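Side-chain contacts in adenine phosphoribosyltransferase (Leishmania donovani, PDB 1QB7), which probably makes AMP and diphosphate from adenine and 5-phospho-alpha-D-ribose 1-diphosphate, in the purine salvage pathway: residues Lys24-Tyr29 against Val172-Ile177; Ala42-Ile47 against Asp79-Leu84; Lys55-Phe60 against Ile200-Asp205. All blocks are in the same frame, centred on the assembly; numbering follows the deposited sequence.

In the fold
All three contacts are buried and apolar across their segments, but their surroundings differ. Interactions 1 and 3 lie on neighbouring strands of the same two sheets, 167-173 beside 199-201 in the main sheet and 175-176 beside 203-204 in the small one, and both turn a corner, at I174 and at L202, from the first sheet into the second. Interaction 1 sets the end of helix 17-25 on the first corner; interaction 3 sets helix 51-67 on the second. Interaction 2 carries the ligand chemistry, with bonds to adenine beside its V44 packing. It meets interaction 1 at L175 and A42, interaction 3 at I47 and I57. The second subunit reaches all three, mostly interaction 2.

Interaction 1 of 3, residues Lys24-Tyr29 against Val172-Ile177; sequences KSYRWY and VSILSI
The ring of Y26, just past the end of helix 17-25, packs on I174 and L175 at the corner where the chain leaves the central sheet of this type I phosphoribosyltransferase fold and enters the small parallel sheet of 147-148, 175-176 and 203-204.

The contact between the segments is apolar and made by the far end of the ring. Y26 OH sits 3.5 Å from L175 CB and 3.6 Å from I174 CG2, near the root of both side chains. L175 crosses the tyrosine at a slant, with its CD2 over one face of the ring, while I174 CG2 approaches Y26 CE2 obliquely at 3.9 Å. With CG2 of I174 anti to the backbone N, this methyl turns to the tyrosine and the longer branch leads away. L175 also packs on A42 and V147, so the corner backs the adenine pocket; the side chain of L175 lies about 5 Å, nearest atoms, from the bound adenine.

Hydrogen bonds act within 24-29. Two carbonyls share one nitrogen of R27: NH1 donates to K24 O at 3.0 Å, almost straight (168°), and to Y26 O at 2.8 Å. Y26 O additionally accepts from N212 ND2. Both acceptors lie close to the guanidinium plane, and the pair ties the arginine to the end of the helix, although R27 NH1 stands above the carbonyl plane of Y26.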
ATOM      1  N   LYS A  24      -5.191  22.012   2.734  1.00 17.92           N
ATOM      2  CA  LYS A  24      -4.249  22.455   3.754  1.00 18.17           C
ATOM      3  C   LYS A  24      -3.063  21.502   3.894  1.00 19.69           C
ATOM      4  O   LYS A  24      -1.923  21.942   4.020  1.00 19.62           O
ATOM      5  CB  LYS A  24      -4.977  22.588   5.096  1.00 21.04           C
ATOM      6  CG  LYS A  24      -4.098  22.964   6.283  1.00 25.19           C
ATOM      7  CD  LYS A  24      -4.892  22.892   7.590  1.00 30.36           C
ATOM      8  CE  LYS A  24      -3.999  23.020   8.825  1.00 31.84           C
ATOM      9  NZ  LYS A  24      -3.348  24.357   8.935  1.00 33.94           N
ATOM     10  N   SER A  25      -3.336  20.201   3.837  1.00 19.75           N
ATOM     11  CA  SER A  25      -2.304  19.173   3.987  1.00 19.47           C
ATOM     12  C   SER A  25      -1.445  18.863   2.770  1.00 18.44           C
ATOM     13  O   SER A  25      -0.241  18.655   2.906  1.00 21.62           O
ATOM     14  CB  SER A  25      -2.926  17.866   4.480  1.00 18.48           C
ATOM     15  OG  SER A  25      -3.600  18.058   5.709  1.00 20.93           O
ATOM     16  N   TYR A  26      -2.050  18.808   1.588  1.00 16.41           N
ATOM     17  CA  TYR A  26      -1.305  18.469   0.379  1.00 15.28           C
ATOM     18  C   TYR A  26      -0.041  19.269   0.111  1.00 16.75           C
ATOM     19  O   TYR A  26       0.034  20.471   0.380  1.00 16.33           O
ATOM     20  CB  TYR A  26      -2.204  18.541  -0.859  1.00 16.21           C
ATOM     21  CG  TYR A  26      -2.584  17.193  -1.442  1.00 15.87           C
ATOM     22  CD1 TYR A  26      -1.605  16.274  -1.835  1.00 16.06           C
ATOM     23  CD2 TYR A  26      -3.922  16.833  -1.598  1.00 15.40           C
ATOM     24  CE1 TYR A  26      -1.954  15.024  -2.364  1.00 16.25           C
ATOM     25  CE2 TYR A  26      -4.279  15.594  -2.123  1.00 16.50           C
ATOM     26  CZ  TYR A  26      -3.292  14.694  -2.501  1.00 16.41           C
ATOM     27  OH  TYR A  26      -3.648  13.459  -2.984  1.00 18.44           O
ATOM     28  N   ARG A  27       0.978  18.559  -0.366  1.00 17.16           N
ATOM     29  CA  ARG A  27       2.249  19.170  -0.751  1.00 16.99           C
ATOM     30  C   ARG A  27       2.611  18.591  -2.101  1.00 16.36           C
ATOM     31  O   ARG A  27       2.472  17.386  -2.327  1.00 16.57           O
ATOM     32  CB  ARG A  27       3.373  18.866   0.247  1.00 16.70           C
ATOM     33  CG  ARG A  27       3.245  19.575   1.583  1.00 17.69           C
ATOM     34  CD  ARG A  27       3.279  21.084   1.432  1.00 17.98           C
ATOM     35  NE  ARG A  27       3.158  21.767   2.719  1.00 20.68           N
ATOM     36  CZ  ARG A  27       2.010  22.005   3.353  1.00 19.43           C
ATOM     37  NH1 ARG A  27       0.852  21.631   2.823  1.00 18.20           N
ATOM     38  NH2 ARG A  27       2.024  22.633   4.520  1.00 21.68           N
ATOM     39  N   TRP A  28       2.989  19.463  -3.025  1.00 16.85           N
ATOM     40  CA  TRP A  28       3.395  19.029  -4.353  1.00 17.68           C
ATOM     41  C   TRP A  28       4.850  19.424  -4.576  1.00 17.79           C
ATOM     42  O   TRP A  28       5.360  20.359  -3.946  1.00 17.39           O
ATOM     43  CB  TRP A  28       2.483  19.605  -5.443  1.00 17.51           C
ATOM     44  CG  TRP A  28       2.472  21.103  -5.555  1.00 18.61           C
ATOM     45  CD1 TRP A  28       1.521  21.952  -5.068  1.00 18.28           C
ATOM     46  CD2 TRP A  28       3.427  21.922  -6.247  1.00 19.92           C
ATOM     47  NE1 TRP A  28       1.817  23.247  -5.419  1.00 17.92           N
ATOM     48  CE2 TRP A  28       2.980  23.257  -6.143  1.00 19.43           C
ATOM     49  CE3 TRP A  28       4.611  21.654  -6.951  1.00 21.03           C
ATOM     50  CZ2 TRP A  28       3.680  24.327  -6.716  1.00 20.64           C
ATOM     51  CZ3 TRP A  28       5.308  22.720  -7.523  1.00 21.94           C
ATOM     52  CH2 TRP A  28       4.837  24.040  -7.400  1.00 21.38           C
ATOM     53  N   TYR A  29       5.514  18.703  -5.471  1.00 17.38           N
ATOM     54  CA  TYR A  29       6.920  18.949  -5.762  1.00 19.74           C
ATOM     55  C   TYR A  29       7.170  19.053  -7.255  1.00 20.04           C
ATOM     56  O   TYR A  29       6.540  18.351  -8.045  1.00 21.09           O
ATOM     57  CB  TYR A  29       7.784  17.812  -5.193  1.00 19.09           C
ATOM     58  CG  TYR A  29       7.683  17.656  -3.696  1.00 17.66           C
ATOM     59  CD1 TYR A  29       6.598  16.990  -3.115  1.00 17.52           C
ATOM     60  CD2 TYR A  29       8.652  18.201  -2.853  1.00 16.98           C
ATOM     61  CE1 TYR A  29       6.479  16.879  -1.738  1.00 15.83           C
ATOM     62  CE2 TYR A  29       8.542  18.090  -1.470  1.00 17.69           C
ATOM     63  CZ  TYR A  29       7.452  17.431  -0.925  1.00 16.14           C
ATOM     64  OH  TYR A  29       7.321  17.344   0.433  1.00 19.03           O
ATOM     65  N   VAL A 172     -12.751   6.055  -7.315  1.00 19.25           N
ATOM     66  CA  VAL A 172     -12.501   7.130  -6.358  1.00 19.86           C
ATOM     67  C   VAL A 172     -11.025   7.475  -6.228  1.00 17.76           C
ATOM     68  O   VAL A 172     -10.164   6.597  -6.243  1.00 17.42           O
ATOM     69  CB  VAL A 172     -13.111   6.816  -4.949  1.00 23.18           C
ATOM     70  CG1 VAL A 172     -12.628   5.484  -4.439  1.00 25.80           C
ATOM     71  CG2 VAL A 172     -12.756   7.919  -3.941  1.00 22.43           C
ATOM     72  N   SER A 173     -10.744   8.770  -6.160  1.00 16.54           N
ATOM     73  CA  SER A 173      -9.384   9.262  -6.004  1.00 16.55           C
ATOM     74  C   SER A 173      -9.380  10.410  -4.996  1.00 17.14           C
ATOM     75  O   SER A 173     -10.386  11.099  -4.830  1.00 17.64           O
ATOM     76  CB  SER A 173      -8.802   9.716  -7.351  1.00 15.92           C
ATOM     77  OG  SER A 173      -9.550  10.763  -7.939  1.00 16.52           O
ATOM     78  N   ILE A 174      -8.271  10.571  -4.283  1.00 15.99           N
ATOM     79  CA  ILE A 174      -8.144  11.647  -3.305  1.00 15.70           C
ATOM     80  C   ILE A 174      -8.031  12.962  -4.087  1.00 16.84           C
ATOM     81  O   ILE A 174      -8.700  13.951  -3.784  1.00 15.37           O
ATOM     82  CB  ILE A 174      -6.858  11.480  -2.435  1.00 15.26           C
ATOM     83  CG1 ILE A 174      -6.829  10.107  -1.749  1.00 14.03           C
ATOM     84  CG2 ILE A 174      -6.757  12.609  -1.422  1.00 14.05           C
ATOM     85  CD1 ILE A 174      -8.028   9.807  -0.866  1.00 14.01           C
ATOM     86  N   LEU A 175      -7.197  12.933  -5.122  1.00 16.01           N
ATOM     87  CA  LEU A 175      -6.945  14.090  -5.952  1.00 16.29           C
ATOM     88  C   LEU A 175      -7.131  13.798  -7.434  1.00 17.35           C
ATOM     89  O   LEU A 175      -6.747  12.736  -7.920  1.00 17.52           O
ATOM     90  CB  LEU A 175      -5.510  14.552  -5.733  1.00 15.88           C
ATOM     91  CG  LEU A 175      -5.120  15.851  -6.433  1.00 16.02           C
ATOM     92  CD1 LEU A 175      -5.695  17.034  -5.663  1.00 15.48           C
ATOM     93  CD2 LEU A 175      -3.615  15.939  -6.500  1.00 16.70           C
ATOM     94  N   SER A 176      -7.706  14.759  -8.148  1.00 17.90           N
ATOM     95  CA  SER A 176      -7.901  14.633  -9.589  1.00 19.59           C
ATOM     96  C   SER A 176      -7.150  15.758 -10.291  1.00 19.52           C
ATOM     97  O   SER A 176      -6.930  16.829  -9.711  1.00 20.13           O
ATOM     98  CB  SER A 176      -9.379  14.707  -9.951  1.00 20.27           C
ATOM     99  OG  SER A 176      -9.958  15.904  -9.469  1.00 23.67           O
ATOM    100  N   ILE A 177      -6.719  15.485 -11.520  1.00 19.28           N
ATOM    101  CA  ILE A 177      -6.000  16.449 -12.354  1.00 19.70           C
ATOM    102  C   ILE A 177      -6.888  16.608 -13.590  1.00 22.26           C
ATOM    103  O   ILE A 177      -6.584  16.065 -14.655  1.00 21.16           O
ATOM    104  CB  ILE A 177      -4.634  15.886 -12.823  1.00 19.45           C
ATOM    105  CG1 ILE A 177      -3.895  15.179 -11.678  1.00 20.16           C
ATOM    106  CG2 ILE A 177      -3.794  17.000 -13.424  1.00 19.71           C
ATOM    107  CD1 ILE A 177      -3.439  16.077 -10.560  1.00 22.26           C
TER

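Interaction 2 of 3, residues Ala42-Ile47 against Asp79-Leu84; sequences ADVSSI and DARGFL. With ADE (adenine), chain C.
V44 meets the side chains of R81 and L84 between the start of helix 45-48 and the loop that follows strand 74-78.

The apolar part centres on the two methyls of V44. They face L84 tip to tip: L84 CD1 is 3.6 Å from V44 CG2 and almost as near V44 CG1. The aliphatic shaft of R81 runs across V44 instead, its CD 3.9 Å from V44 CG1. Beyond CD the arginine bends (chi3 -56°), which carries its guanidinium on toward the base.

Polar contacts converge on the bound adenine from both segments. The backbone of A42 reads one edge of the purine, its N donating to ADE N1 at 3.2 Å and its O accepting from ADE N6. R81 NH2 reaches ADE N7 at 3.2 Å, with the nitrogen acceptor at the guanidinium edge and near its plane, although the bond is bent (147°). R81 NE is in a salt bridge with D146, which probably helps to fix the rotation of the guanidinium, while V44 packs against the shaft.

Within 42-47 a capping bond opens the helix: S45 N donates to D43 OD1 at 3.0 Å, meeting the oxygen from above the carboxylate plane. D43 O takes two donors from one residue, the N and the OG of S46, the hydroxyl at only 2.6 Å.

A cis peptide precedes A80, and the backbone nitrogens of A80 and R81 hydrogen-bond to a citrate, probably from the crystallisation liquor. Such a cis-peptide loop is consistent with the diphosphate-binding loop of type I phosphoribosyltransferases, here joined through V44 and R81 to the adenine site.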
ATOM      1  N   ALA A  42       1.839  15.615  -6.771  1.00 15.50           N
ATOM      2  CA  ALA A  42       1.149  15.648  -5.480  1.00 16.11           C
ATOM      3  C   ALA A  42       1.536  14.446  -4.622  1.00 16.84           C
ATOM      4  O   ALA A  42       1.102  13.327  -4.878  1.00 18.63           O
ATOM      5  CB  ALA A  42      -0.350  15.696  -5.681  1.00 15.88           C
ATOM      6  N   ASP A  43       2.331  14.704  -3.590  1.00 15.25           N
ATOM      7  CA  ASP A  43       2.839  13.673  -2.687  1.00 15.78           C
ATOM      8  C   ASP A  43       1.799  13.040  -1.740  1.00 14.32           C
ATOM      9  O   ASP A  43       1.249  13.708  -0.859  1.00 13.56           O
ATOM     10  CB  ASP A  43       4.006  14.270  -1.894  1.00 16.11           C
ATOM     11  CG  ASP A  43       4.760  13.242  -1.073  1.00 16.86           C
ATOM     12  OD1 ASP A  43       4.580  12.026  -1.273  1.00 15.19           O
ATOM     13  OD2 ASP A  43       5.550  13.673  -0.215  1.00 18.92           O
ATOM     14  N   VAL A  44       1.573  11.737  -1.902  1.00 14.76           N
ATOM     15  CA  VAL A  44       0.614  11.024  -1.066  1.00 13.33           C
ATOM     16  C   VAL A  44       1.056  11.023   0.408  1.00 12.66           C
ATOM     17  O   VAL A  44       0.232  10.934   1.318  1.00 12.54           O
ATOM     18  CB  VAL A  44       0.380   9.582  -1.589  1.00 12.83           C
ATOM     19  CG1 VAL A  44       1.585   8.697  -1.302  1.00 11.96           C
ATOM     20  CG2 VAL A  44      -0.898   9.004  -0.997  1.00 12.18           C
ATOM     21  N   SER A  45       2.358  11.180   0.637  1.00 13.12           N
ATOM     22  CA  SER A  45       2.893  11.216   1.999  1.00 13.47           C
ATOM     23  C   SER A  45       2.386  12.418   2.783  1.00 13.23           C
ATOM     24  O   SER A  45       2.263  12.350   4.002  1.00 13.65           O
ATOM     25  CB  SER A  45       4.422  11.230   1.994  1.00 13.23           C
ATOM     26  OG  SER A  45       4.937   9.987   1.562  1.00 18.49           O
ATOM     27  N   SER A  46       2.120  13.528   2.096  1.00 13.57           N
ATOM     28  CA  SER A  46       1.613  14.719   2.773  1.00 13.52           C
ATOM     29  C   SER A  46       0.218  14.432   3.340  1.00 14.48           C
ATOM     30  O   SER A  46      -0.252  15.125   4.238  1.00 16.69           O
ATOM     31  CB  SER A  46       1.571  15.918   1.822  1.00 10.77           C
ATOM     32  OG  SER A  46       0.685  15.687   0.751  1.00 13.48           O
ATOM     33  N   ILE A  47      -0.429  13.398   2.818  1.00 13.09           N
ATOM     34  CA  ILE A  47      -1.751  13.002   3.280  1.00 13.96           C
ATOM     35  C   ILE A  47      -1.641  11.940   4.383  1.00 15.26           C
ATOM     36  O   ILE A  47      -2.209  12.106   5.472  1.00 14.12           O
ATOM     37  CB  ILE A  47      -2.619  12.472   2.102  1.00 13.05           C
ATOM     38  CG1 ILE A  47      -2.788  13.570   1.044  1.00 14.56           C
ATOM     39  CG2 ILE A  47      -3.971  11.968   2.597  1.00 12.66           C
ATOM     40  CD1 ILE A  47      -3.156  14.947   1.616  1.00 13.30           C
ATOM     41  N   ASP A  79      -1.812  -0.521  -6.947  1.00 14.75           N
ATOM     42  CA  ASP A  79      -0.455  -0.616  -6.400  1.00 14.83           C
ATOM     43  C   ASP A  79       0.319   0.655  -6.777  1.00 14.85           C
ATOM     44  O   ASP A  79       0.401   0.986  -7.956  1.00 16.25           O
ATOM     45  CB  ASP A  79       0.218  -1.855  -7.007  1.00 14.83           C
ATOM     46  CG  ASP A  79       1.580  -2.170  -6.400  1.00 16.61           C
ATOM     47  OD1 ASP A  79       2.071  -1.444  -5.520  1.00 17.89           O
ATOM     48  OD2 ASP A  79       2.167  -3.187  -6.809  1.00 15.76           O
ATOM     49  N   ALA A  80       0.860   1.391  -5.801  1.00 14.89           N
ATOM     50  CA  ALA A  80       0.787   1.072  -4.372  1.00 14.40           C
ATOM     51  C   ALA A  80       0.033   2.118  -3.555  1.00 12.37           C
ATOM     52  O   ALA A  80      -0.355   1.861  -2.420  1.00 12.80           O
ATOM     53  CB  ALA A  80       2.200   0.937  -3.806  1.00 14.56           C
ATOM     54  N   ARG A  81      -0.179   3.294  -4.127  1.00 12.42           N
ATOM     55  CA  ARG A  81      -0.835   4.360  -3.389  1.00 12.63           C
ATOM     56  C   ARG A  81      -2.298   4.109  -3.024  1.00 12.54           C
ATOM     57  O   ARG A  81      -2.795   4.655  -2.033  1.00 14.03           O
ATOM     58  CB  ARG A  81      -0.584   5.697  -4.090  1.00 13.16           C
ATOM     59  CG  ARG A  81       0.918   5.898  -4.350  1.00 13.01           C
ATOM     60  CD  ARG A  81       1.293   7.266  -4.877  1.00 13.38           C
ATOM     61  NE  ARG A  81       0.577   7.630  -6.093  1.00 18.47           N
ATOM     62  CZ  ARG A  81       1.140   8.158  -7.177  1.00 20.40           C
ATOM     63  NH1 ARG A  81       2.450   8.340  -7.236  1.00 18.66           N
ATOM     64  NH2 ARG A  81       0.393   8.470  -8.224  1.00 17.79           N
ATOM     65  N   GLY A  82      -2.958   3.230  -3.779  1.00 12.03           N
ATOM     66  CA  GLY A  82      -4.338   2.874  -3.486  1.00 13.67           C
ATOM     67  C   GLY A  82      -4.384   1.949  -2.272  1.00 14.25           C
ATOM     68  O   GLY A  82      -5.412   1.835  -1.595  1.00 14.89           O
ATOM     69  N   PHE A  83      -3.260   1.282  -2.003  1.00 13.53           N
ATOM     70  CA  PHE A  83      -3.122   0.371  -0.863  1.00 11.77           C
ATOM     71  C   PHE A  83      -3.151   1.155   0.445  1.00 12.44           C
ATOM     72  O   PHE A  83      -3.437   0.606   1.507  1.00 13.69           O
ATOM     73  CB  PHE A  83      -1.777  -0.367  -0.923  1.00 11.62           C
ATOM     74  CG  PHE A  83      -1.670  -1.388  -2.024  1.00 13.10           C
ATOM     75  CD1 PHE A  83      -2.667  -1.528  -2.989  1.00 13.31           C
ATOM     76  CD2 PHE A  83      -0.561  -2.231  -2.082  1.00 12.87           C
ATOM     77  CE1 PHE A  83      -2.557  -2.494  -3.996  1.00 13.14           C
ATOM     78  CE2 PHE A  83      -0.444  -3.195  -3.079  1.00 11.97           C
ATOM     79  CZ  PHE A  83      -1.446  -3.328  -4.039  1.00 14.61           C
ATOM     80  N   LEU A  84      -2.826   2.438   0.356  1.00 13.56           N
ATOM     81  CA  LEU A  84      -2.776   3.321   1.510  1.00 13.49           C
ATOM     82  C   LEU A  84      -4.132   3.722   2.065  1.00 13.79           C
ATOM     83  O   LEU A  84      -4.242   4.050   3.246  1.00 15.16           O
ATOM     84  CB  LEU A  84      -1.998   4.592   1.153  1.00 14.28           C
ATOM     85  CG  LEU A  84      -0.536   4.405   0.739  1.00 13.52           C
ATOM     86  CD1 LEU A  84      -0.018   5.680   0.104  1.00 14.39           C
ATOM     87  CD2 LEU A  84       0.298   4.025   1.946  1.00 13.29           C
TER
HETATM   88  N9  ADE C 300       0.703  11.673 -12.448  0.50 34.88           N
HETATM   89  C8  ADE C 300       0.923  10.546 -11.753  0.50 35.09           C
HETATM   90  N7  ADE C 300       1.045  10.744 -10.436  0.50 34.87           N
HETATM   91  C5  ADE C 300       0.887  12.100 -10.297  0.50 34.38           C
HETATM   92  C6  ADE C 300       0.904  12.950  -9.184  0.50 34.99           C
HETATM   93  N6  ADE C 300       1.099  12.490  -7.951  0.50 34.66           N
HETATM   94  N1  ADE C 300       0.709  14.276  -9.422  0.50 34.67           N
HETATM   95  C2  ADE C 300       0.515  14.707 -10.674  0.50 34.12           C
HETATM   96  N3  ADE C 300       0.481  13.988 -11.802  0.50 32.93           N
HETATM   97  C4  ADE C 300       0.677  12.683 -11.527  0.50 33.79           C

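Interaction 3 of 3, residues Lys55-Phe60 against Ile200-Asp205; sequences KAIRDF and ISLLSD
L202 projects both of its methyls at helix 51-67, CD2 toward the ring of F60 and CD1 toward I57, one turn earlier on the same helix.

L202 stands at the corner between strands 199-201 and 203-204. Its CG lies anti to the carbonyl carbon, and the chain then runs extended (chi2 175°), so that the branch end meets the helix. L202 CD2 makes the closer contact, 4.0 Å from F60 CE2, with CD2 of the ring the next atom along; the approach is oblique to the ring, and the two side chains point in opposing senses and pass one another. L202 CD1 comes no nearer than 4.3 Å to I57 CG2, a looser touch.

F60 reaches the leucine because its CG is anti to the backbone N (chi1 -177°), which carries the ring out from the helix toward the strands. There H16 meets it edge-to-face, and L12 and L18 pack on it. I57 presents its short branch to L202. At the end of the longer branch, I57 CD1 touches I47 CG2 at 3.5 Å. L22 of helix 17-25 also packs on L202.

The polar residues of the segment serve a different side of the helix. R58 grips D59 side-on, NE and NH2 both donating to D59 OD1 at 2.9 Å from the same face of its carboxylate. R58 NH1 forms a salt bridge with E92 of the second subunit.

Helix 51-67 is thus two-sided here: between these segments it meets the sheet corner through aliphatic and aromatic groups, by shape and dispersion and without directional bonds, whereas R58 carries charge to the dimer interface.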
ATOM      1  N   LYS A  55      -7.696  10.368   8.794  1.00 16.61           N
ATOM      2  CA  LYS A  55      -8.917  10.010   9.503  1.00 17.46           C
ATOM      3  C   LYS A  55     -10.153  10.601   8.814  1.00 16.63           C
ATOM      4  O   LYS A  55     -11.184   9.937   8.692  1.00 16.19           O
ATOM      5  CB  LYS A  55      -8.844  10.474  10.960  1.00 18.52           C
ATOM      6  CG  LYS A  55     -10.014  10.001  11.802  1.00 24.72           C
ATOM      7  CD  LYS A  55      -9.923  10.495  13.226  1.00 29.06           C
ATOM      8  CE  LYS A  55     -11.184  10.133  13.993  1.00 36.64           C
ATOM      9  NZ  LYS A  55     -11.138  10.590  15.418  1.00 44.11           N
ATOM     10  N   ALA A  56     -10.030  11.835   8.333  1.00 16.47           N
ATOM     11  CA  ALA A  56     -11.135  12.503   7.650  1.00 17.01           C
ATOM     12  C   ALA A  56     -11.529  11.750   6.379  1.00 15.85           C
ATOM     13  O   ALA A  56     -12.716  11.606   6.081  1.00 17.03           O
ATOM     14  CB  ALA A  56     -10.769  13.945   7.330  1.00 17.12           C
ATOM     15  N   ILE A  57     -10.533  11.262   5.643  1.00 14.85           N
ATOM     16  CA  ILE A  57     -10.773  10.503   4.414  1.00 14.14           C
ATOM     17  C   ILE A  57     -11.460   9.188   4.769  1.00 16.11           C
ATOM     18  O   ILE A  57     -12.461   8.812   4.161  1.00 16.04           O
ATOM     19  CB  ILE A  57      -9.455  10.173   3.691  1.00 14.13           C
ATOM     20  CG1 ILE A  57      -8.805  11.453   3.169  1.00 12.14           C
ATOM     21  CG2 ILE A  57      -9.705   9.177   2.564  1.00 14.37           C
ATOM     22  CD1 ILE A  57      -7.396  11.257   2.687  1.00 13.85           C
ATOM     23  N   ARG A  58     -10.911   8.497   5.765  1.00 16.83           N
ATOM     24  CA  ARG A  58     -11.452   7.222   6.223  1.00 16.70           C
ATOM     25  C   ARG A  58     -12.913   7.384   6.657  1.00 17.05           C
ATOM     26  O   ARG A  58     -13.787   6.644   6.205  1.00 17.99           O
ATOM     27  CB  ARG A  58     -10.602   6.699   7.385  1.00 15.89           C
ATOM     28  CG  ARG A  58     -10.842   5.254   7.777  1.00 16.21           C
ATOM     29  CD  ARG A  58     -12.102   5.071   8.608  1.00 17.53           C
ATOM     30  NE  ARG A  58     -12.132   5.968   9.761  1.00 20.32           N
ATOM     31  CZ  ARG A  58     -11.509   5.745  10.917  1.00 21.64           C
ATOM     32  NH1 ARG A  58     -10.798   4.638  11.099  1.00 19.20           N
ATOM     33  NH2 ARG A  58     -11.605   6.633  11.900  1.00 21.30           N
ATOM     34  N   ASP A  59     -13.172   8.362   7.519  1.00 16.90           N
ATOM     35  CA  ASP A  59     -14.527   8.609   8.016  1.00 18.16           C
ATOM     36  C   ASP A  59     -15.521   8.926   6.907  1.00 16.60           C
ATOM     37  O   ASP A  59     -16.614   8.369   6.871  1.00 16.92           O
ATOM     38  CB  ASP A  59     -14.538   9.754   9.037  1.00 17.11           C
ATOM     39  CG  ASP A  59     -13.860   9.390  10.340  1.00 16.14           C
ATOM     40  OD1 ASP A  59     -13.709   8.191  10.636  1.00 19.14           O
ATOM     41  OD2 ASP A  59     -13.485  10.317  11.082  1.00 20.48           O
ATOM     42  N   PHE A  60     -15.132   9.823   6.006  1.00 17.68           N
ATOM     43  CA  PHE A  60     -15.992  10.229   4.905  1.00 18.57           C
ATOM     44  C   PHE A  60     -16.382   9.073   3.979  1.00 18.73           C
ATOM     45  O   PHE A  60     -17.567   8.833   3.747  1.00 18.40           O
ATOM     46  CB  PHE A  60     -15.337  11.361   4.105  1.00 18.39           C
ATOM     47  CG  PHE A  60     -16.193  11.883   2.983  1.00 20.92           C
ATOM     48  CD1 PHE A  60     -17.104  12.914   3.206  1.00 22.01           C
ATOM     49  CD2 PHE A  60     -16.125  11.312   1.714  1.00 21.38           C
ATOM     50  CE1 PHE A  60     -17.938  13.367   2.183  1.00 20.36           C
ATOM     51  CE2 PHE A  60     -16.956  11.757   0.683  1.00 22.11           C
ATOM     52  CZ  PHE A  60     -17.866  12.787   0.925  1.00 21.75           C
ATOM     53  N   ILE A 200     -15.316   9.876  -8.832  1.00 16.09           N
ATOM     54  CA  ILE A 200     -15.438  10.835  -7.738  1.00 15.67           C
ATOM     55  C   ILE A 200     -14.048  11.175  -7.203  1.00 16.83           C
ATOM     56  O   ILE A 200     -13.161  10.316  -7.140  1.00 16.61           O
ATOM     57  CB  ILE A 200     -16.347  10.352  -6.566  1.00 17.17           C
ATOM     58  CG1 ILE A 200     -15.729   9.155  -5.852  1.00 17.03           C
ATOM     59  CG2 ILE A 200     -17.753  10.038  -7.066  1.00 17.40           C
ATOM     60  CD1 ILE A 200     -16.257   8.954  -4.450  1.00 17.30           C
ATOM     61  N   SER A 201     -13.846  12.452  -6.891  1.00 16.86           N
ATOM     62  CA  SER A 201     -12.582  12.941  -6.351  1.00 16.72           C
ATOM     63  C   SER A 201     -12.883  13.827  -5.151  1.00 16.95           C
ATOM     64  O   SER A 201     -13.928  14.481  -5.107  1.00 17.58           O
ATOM     65  CB  SER A 201     -11.818  13.739  -7.408  1.00 15.60           C
ATOM     66  OG  SER A 201     -10.532  14.099  -6.948  0.50 17.52           O
ATOM     67  N   LEU A 202     -11.969  13.845  -4.184  1.00 14.91           N
ATOM     68  CA  LEU A 202     -12.143  14.649  -2.981  1.00 15.99           C
ATOM     69  C   LEU A 202     -11.556  16.057  -3.130  1.00 16.80           C
ATOM     70  O   LEU A 202     -11.982  16.988  -2.444  1.00 17.60           O
ATOM     71  CB  LEU A 202     -11.523  13.938  -1.779  1.00 15.57           C
ATOM     72  CG  LEU A 202     -11.988  12.493  -1.558  1.00 16.82           C
ATOM     73  CD1 LEU A 202     -11.202  11.868  -0.421  1.00 15.25           C
ATOM     74  CD2 LEU A 202     -13.488  12.451  -1.283  1.00 17.41           C
ATOM     75  N   LEU A 203     -10.596  16.207  -4.038  1.00 15.17           N
ATOM     76  CA  LEU A 203      -9.957  17.495  -4.274  1.00 16.02           C
ATOM     77  C   LEU A 203      -9.408  17.578  -5.694  1.00 15.93           C
ATOM     78  O   LEU A 203      -8.936  16.586  -6.243  1.00 16.12           O
ATOM     79  CB  LEU A 203      -8.809  17.715  -3.284  1.00 14.47           C
ATOM     80  CG  LEU A 203      -8.196  19.122  -3.270  1.00 16.28           C
ATOM     81  CD1 LEU A 203      -9.124  20.069  -2.521  1.00 17.03           C
ATOM     82  CD2 LEU A 203      -6.823  19.118  -2.615  1.00 16.07           C
ATOM     83  N   SER A 204      -9.503  18.762  -6.291  1.00 16.83           N
ATOM     84  CA  SER A 204      -8.976  19.004  -7.629  1.00 16.95           C
ATOM     85  C   SER A 204      -7.607  19.652  -7.450  1.00 17.23           C
ATOM     86  O   SER A 204      -7.432  20.480  -6.559  1.00 17.43           O
ATOM     87  CB  SER A 204      -9.882  19.966  -8.399  1.00 17.50           C
ATOM     88  OG  SER A 204      -9.212  20.467  -9.545  1.00 21.27           O
ATOM     89  N   ASP A 205      -6.641  19.308  -8.296  1.00 18.74           N
ATOM     90  CA  ASP A 205      -5.323  19.919  -8.152  1.00 21.87           C
ATOM     91  C   ASP A 205      -5.372  21.433  -8.393  1.00 22.44           C
ATOM     92  O   ASP A 205      -4.427  22.145  -8.069  1.00 22.42           O
ATOM     93  CB  ASP A 205      -4.273  19.236  -9.040  1.00 23.38           C
ATOM     94  CG  ASP A 205      -4.377  19.642 -10.488  1.00 26.12           C
ATOM     95  OD1 ASP A 205      -5.515  19.729 -11.005  1.00 27.37           O
ATOM     96  OD2 ASP A 205      -3.313  19.859 -11.110  1.00 27.64           O
TER